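Side-chain contacts in protein argonaute (Methanocaldococcus jannaschii, PDB 5G5S), which cleaves single-stranded target DNA under the direction of short DNA guides and may defend its host against invading genetic elements: residues R43-Y48 / K58-P63; G49-N54 / P97-K102. All coordinates share one frame; numbering follows the deposited sequence.

Contact 1. Residues R43-Y48 / K58-P63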
loop_
_atom_site.group_PDB
_atom_site.type_symbol
_atom_site.label_atom_id
_atom_site.label_comp_id
_atom_site.label_asym_id
_atom_site.label_seq_id
_atom_site.Cartn_x
_atom_site.Cartn_y
_atom_site.Cartn_z
ATOM N N ARG A 43 -23.756 -0.314 16.616
ATOM C CA ARG A 43 -24.587 -0.407 15.425
ATOM C C ARG A 43 -25.830 0.459 15.560
ATOM O O ARG A 43 -26.269 1.093 14.606
ATOM C CB ARG A 43 -24.989 -1.854 15.155
ATOM N N PHE A 44 -26.390 0.470 16.763
ATOM C CA PHE A 44 -27.599 1.214 17.057
ATOM C C PHE A 44 -27.457 2.717 16.858
ATOM O O PHE A 44 -28.358 3.349 16.320
ATOM C CB PHE A 44 -28.034 0.917 18.490
ATOM C CG PHE A 44 -29.228 1.698 18.934
ATOM C CD1 PHE A 44 -30.481 1.405 18.442
ATOM C CD2 PHE A 44 -29.096 2.719 19.849
ATOM C CE1 PHE A 44 -31.583 2.121 18.850
ATOM C CE2 PHE A 44 -30.193 3.440 20.263
ATOM C CZ PHE A 44 -31.438 3.142 19.762
ATOM N N VAL A 45 -26.335 3.291 17.275
ATOM C CA VAL A 45 -26.139 4.729 17.114
ATOM C C VAL A 45 -25.733 5.067 15.685
ATOM O O VAL A 45 -26.140 6.081 15.130
ATOM C CB VAL A 45 -25.101 5.290 18.105
ATOM C CG1 VAL A 45 -25.715 5.450 19.483
ATOM C CG2 VAL A 45 -23.886 4.390 18.174
ATOM N N ASN A 46 -24.929 4.194 15.103
ATOM C CA ASN A 46 -24.438 4.345 13.736
ATOM C C ASN A 46 -25.583 4.356 12.729
ATOM O O ASN A 46 -25.499 5.088 11.741
ATOM C CB ASN A 46 -23.436 3.236 13.395
ATOM C CG ASN A 46 -22.558 3.553 12.214
ATOM O OD1 ASN A 46 -22.744 3.021 11.115
ATOM N ND2 ASN A 46 -21.577 4.422 12.417
ATOM N N PHE A 47 -26.646 3.550 12.971
ATOM C CA PHE A 47 -27.829 3.488 12.106
ATOM C C PHE A 47 -28.559 4.832 12.124
ATOM O O PHE A 47 -28.901 5.362 11.064
ATOM C CB PHE A 47 -28.775 2.365 12.553
ATOM N N TYR A 48 -28.736 5.403 13.332
ATOM C CA TYR A 48 -29.406 6.682 13.575
ATOM C C TYR A 48 -28.494 7.926 13.476
ATOM O O TYR A 48 -28.819 8.981 14.026
ATOM C CB TYR A 48 -30.187 6.633 14.903
ATOM C CG TYR A 48 -31.412 5.749 14.844
ATOM C CD1 TYR A 48 -32.589 6.191 14.245
ATOM C CD2 TYR A 48 -31.403 4.474 15.402
ATOM C CE1 TYR A 48 -33.721 5.381 14.188
ATOM C CE2 TYR A 48 -32.531 3.655 15.354
ATOM C CZ TYR A 48 -33.688 4.112 14.743
ATOM O OH TYR A 48 -34.798 3.305 14.681
ATOM N N LYS A 58 -23.716 4.290 28.535
ATOM C CA LYS A 58 -24.573 4.075 27.362
ATOM C C LYS A 58 -25.064 5.420 26.824
ATOM O O LYS A 58 -26.232 5.578 26.453
ATOM C CB LYS A 58 -25.715 3.076 27.638
ATOM C CG LYS A 58 -25.262 1.631 27.845
ATOM C CD LYS A 58 -25.057 0.871 26.539
ATOM N N SER A 59 -24.135 6.400 26.818
ATOM C CA SER A 59 -24.345 7.775 26.388
ATOM C C SER A 59 -23.850 7.965 24.971
ATOM O O SER A 59 -22.860 7.349 24.559
ATOM C CB SER A 59 -23.667 8.754 27.342
ATOM O OG SER A 59 -22.272 8.513 27.417
ATOM N N PHE A 60 -24.563 8.809 24.220
ATOM C CA PHE A 60 -24.291 9.085 22.817
ATOM C C PHE A 60 -24.727 10.501 22.431
ATOM O O PHE A 60 -25.303 11.216 23.252
ATOM C CB PHE A 60 -24.966 8.012 21.920
ATOM C CG PHE A 60 -26.473 7.889 22.035
ATOM C CD1 PHE A 60 -27.058 7.256 23.128
ATOM C CD2 PHE A 60 -27.305 8.358 21.026
ATOM C CE1 PHE A 60 -28.447 7.147 23.238
ATOM C CE2 PHE A 60 -28.697 8.240 21.133
ATOM C CZ PHE A 60 -29.257 7.623 22.232
ATOM N N VAL A 61 -24.415 10.908 21.190
ATOM C CA VAL A 61 -24.767 12.217 20.643
ATOM C C VAL A 61 -25.423 12.034 19.269
ATOM O O VAL A 61 -24.927 11.263 18.451
ATOM C CB VAL A 61 -23.579 13.232 20.654
ATOM C CG1 VAL A 61 -22.386 12.739 19.830
ATOM C CG2 VAL A 61 -24.022 14.626 20.208
ATOM N N LEU A 62 -26.568 12.698 19.056
ATOM C CA LEU A 62 -27.315 12.648 17.800
ATOM C C LEU A 62 -27.302 14.018 17.111
ATOM O O LEU A 62 -27.356 15.047 17.798
ATOM C CB LEU A 62 -28.773 12.187 18.019
ATOM C CG LEU A 62 -29.018 10.735 18.448
ATOM C CD1 LEU A 62 -30.474 10.518 18.774
ATOM C CD2 LEU A 62 -28.563 9.728 17.386
ATOM N N PRO A 63 -27.265 14.060 15.754
ATOM C CA PRO A 63 -27.283 15.364 15.063
ATOM C C PRO A 63 -28.677 16.009 14.994
ATOM O O PRO A 63 -28.846 17.052 14.364
ATOM C CB PRO A 63 -26.743 15.023 13.676
ATOM C CG PRO A 63 -27.141 13.605 13.457
ATOM C CD PRO A 63 -27.192 12.936 14.794
#

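Contact 2. Residues G49-N54 / P97-K102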
loop_
_atom_site.group_PDB
_atom_site.type_symbol
_atom_site.label_atom_id
_atom_site.label_comp_id
_atom_site.label_asym_id
_atom_site.label_seq_id
_atom_site.Cartn_x
_atom_site.Cartn_y
_atom_site.Cartn_z
ATOM N N GLY A 49 -27.379 7.786 12.760
ATOM C CA GLY A 49 -26.415 8.852 12.501
ATOM C C GLY A 49 -25.716 9.497 13.687
ATOM O O GLY A 49 -25.210 10.618 13.568
ATOM N N GLY A 50 -25.654 8.776 14.806
ATOM C CA GLY A 50 -25.030 9.242 16.036
ATOM C C GLY A 50 -23.609 8.778 16.277
ATOM O O GLY A 50 -22.971 8.195 15.394
ATOM N N MET A 51 -23.110 9.036 17.499
ATOM C CA MET A 51 -21.757 8.705 17.940
ATOM C C MET A 51 -21.731 8.454 19.449
ATOM O O MET A 51 -22.308 9.243 20.208
ATOM C CB MET A 51 -20.818 9.860 17.592
ATOM C CG MET A 51 -19.361 9.494 17.643
ATOM S SD MET A 51 -18.286 10.920 17.372
ATOM C CE MET A 51 -18.800 11.422 15.742
ATOM N N ILE A 52 -21.019 7.396 19.884
ATOM C CA ILE A 52 -20.903 7.018 21.300
ATOM C C ILE A 52 -19.995 7.980 22.091
ATOM O O ILE A 52 -18.873 8.253 21.662
ATOM C CB ILE A 52 -20.440 5.532 21.463
ATOM C CG1 ILE A 52 -21.424 4.551 20.804
ATOM C CG2 ILE A 52 -20.202 5.163 22.939
ATOM C CD1 ILE A 52 -20.874 3.166 20.527
ATOM N N ILE A 53 -20.471 8.440 23.267
ATOM C CA ILE A 53 -19.694 9.272 24.187
ATOM C C ILE A 53 -18.971 8.326 25.152
ATOM O O ILE A 53 -17.738 8.312 25.198
ATOM C CB ILE A 53 -20.572 10.336 24.914
ATOM C CG1 ILE A 53 -21.271 11.309 23.916
ATOM C CG2 ILE A 53 -19.792 11.087 26.008
ATOM C CD1 ILE A 53 -20.369 12.082 22.929
ATOM N N ASN A 54 -19.746 7.527 25.908
ATOM C CA ASN A 54 -19.245 6.534 26.856
ATOM C C ASN A 54 -20.055 5.250 26.684
ATOM O O ASN A 54 -21.292 5.300 26.676
ATOM C CB ASN A 54 -19.347 7.051 28.298
ATOM C CG ASN A 54 -18.456 6.318 29.276
ATOM O OD1 ASN A 54 -18.587 5.108 29.503
ATOM N ND2 ASN A 54 -17.530 7.045 29.887
ATOM N N PRO A 97 -14.267 20.086 15.301
ATOM C CA PRO A 97 -14.463 19.847 13.855
ATOM C C PRO A 97 -14.564 18.390 13.407
ATOM O O PRO A 97 -15.415 18.104 12.572
ATOM C CB PRO A 97 -13.258 20.532 13.209
ATOM C CG PRO A 97 -12.852 21.553 14.145
ATOM C CD PRO A 97 -13.227 21.109 15.536
ATOM N N GLU A 98 -13.736 17.475 13.973
ATOM C CA GLU A 98 -13.720 16.050 13.604
ATOM C C GLU A 98 -14.987 15.321 14.024
ATOM O O GLU A 98 -15.381 14.383 13.343
ATOM C CB GLU A 98 -12.482 15.288 14.147
ATOM C CG GLU A 98 -11.192 16.081 14.277
ATOM C CD GLU A 98 -11.070 16.836 15.588
ATOM O OE1 GLU A 98 -11.531 17.999 15.652
ATOM O OE2 GLU A 98 -10.547 16.249 16.563
ATOM N N ILE A 99 -15.597 15.723 15.160
ATOM C CA ILE A 99 -16.842 15.136 15.685
ATOM C C ILE A 99 -18.024 15.688 14.881
ATOM O O ILE A 99 -18.892 14.922 14.458
ATOM C CB ILE A 99 -16.998 15.393 17.221
ATOM C CG1 ILE A 99 -15.706 15.057 18.035
ATOM C CG2 ILE A 99 -18.267 14.724 17.815
ATOM C CD1 ILE A 99 -15.243 13.585 18.062
ATOM N N ALA A 100 -18.034 17.023 14.671
ATOM C CA ALA A 100 -19.047 17.752 13.905
ATOM C C ALA A 100 -19.212 17.207 12.469
ATOM O O ALA A 100 -20.347 17.050 12.032
ATOM C CB ALA A 100 -18.719 19.238 13.882
ATOM N N GLU A 101 -18.094 16.891 11.763
ATOM C CA GLU A 101 -18.092 16.329 10.387
ATOM C C GLU A 101 -18.895 15.011 10.344
ATOM O O GLU A 101 -19.759 14.830 9.476
ATOM C CB GLU A 101 -16.657 16.015 9.918
ATOM C CG GLU A 101 -15.790 17.219 9.604
ATOM C CD GLU A 101 -14.291 16.957 9.555
ATOM O OE1 GLU A 101 -13.875 15.813 9.859
ATOM O OE2 GLU A 101 -13.529 17.899 9.226
ATOM N N LYS A 102 -18.617 14.109 11.302
ATOM C CA LYS A 102 -19.277 12.807 11.388
ATOM C C LYS A 102 -20.745 12.904 11.747
ATOM O O LYS A 102 -21.540 12.094 11.263
ATOM C CB LYS A 102 -18.527 11.846 12.325
ATOM C CG LYS A 102 -17.380 11.131 11.639
ATOM C CD LYS A 102 -16.034 11.618 12.127
ATOM C CE LYS A 102 -15.078 11.897 10.990
ATOM N NZ LYS A 102 -13.938 12.755 11.416
#

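Contact 1. Residues R43-Y48 / K58-P63
V45, on the last turn of helix 41-47, and F60, in the middle of strand 59-62, make the apolar centre of this contact. The approach runs through a single methyl: V45 CG1 lies 3.6 Å from F60 CG and equally near F60 CB, so it sits at the root of the ring rather than over its middle. F60 directs its CB at the helix, and chi1 of 59° places CG, between the backbone N and the carbonyl carbon, beside the same V45 methyl. A second apolar touch is looser, with Y48 CB 4.3 Å from L62 CD2. Beyond CB the tyrosine ring leads off from the strand, with F44 O in plane at its edge.

The remaining contacts are made with the main chain at the end of the helix. Helical geometry gives out at Y48, and L62 CD2 reaches to 3.5 Å from Y48 O, with P63 CD further off on the same oxygen. This carbonyl accepts a hydrogen bond from Y64 OH, just beyond the strand.

Within the N-terminal domain, F60 and L62 also pack on strand 25-31, while V45 touches I52 of strand 51-54. No hydrogen bond joins the two segments. Helix and strand are held here by mostly buried hydrocarbon, and the one polar atom caught in the contact, Y48 O, finds its partner outside it.

Contact 2. Residues G49-N54 / P97-K102
M51 reaches out from strand 51-54 to the first turns of helix 97-111, where it meets I99 and K102. It follows two glycines: G49 takes a left-handed backbone conformation (phi 61°, psi 23°), and G50 leads into the strand. The M51 chain leaves the strand extended, with CG anti to the backbone N (chi1 -164°), and then bends at the thioether, which lays CE against the helix. M51 SD meets I99 CG2 at 3.8 Å, the two side chains crossing at about a right angle, and I99 CD1 lies a little further from the sulfur. M51 CE reaches K102 CB at 3.5 Å, a tight fit for two carbons, and M51 CE lies 3.7 Å from I99 O. Further along, I52 packs instead on helix 41-47 through F41 and Y42, and I53 and N54 face S59 in a classic beta bulge.

On the helix, K102 offers its root to the methionine while its chain bends back. K102 NZ bonds to E98 O at 2.9 Å, in the carbonyl plane and on a lone pair. A weak hydrogen bond, part of a salt bridge, links K102 NZ to E101 OE1 at 3.4 Å; E101 also pairs with K145.

No hydrogen bond spans the segments. One flexible thioether fits an edge strand of the sheet, 51-54, to the helix at the surface, while the lysine's charge is probably balanced in part by E101 of its own helix.

How the contacts relate
The two contacts lie 9 Å apart, centre to centre, in the N-terminal domain, and their segments alternate along the chain: 43-48, 49-54, 58-63, then 97-102. They share one antiparallel sheet, in which strands 51-54 and 59-62 are neighbours. Contact 1 sets helix 41-47 against this sheet, and contact 2 brings helix 97-111 to an edge strand of it, 51-54. Backbone joins them directly: V45 O probably accepts a hydrogen bond from G50 N, and V61 N bonds to M51 O as part of the strand pairing. Helix 97-111 also carries K109, which interacts with guide DNA, so the packing described here lies close to a guide-contacting part of the domain.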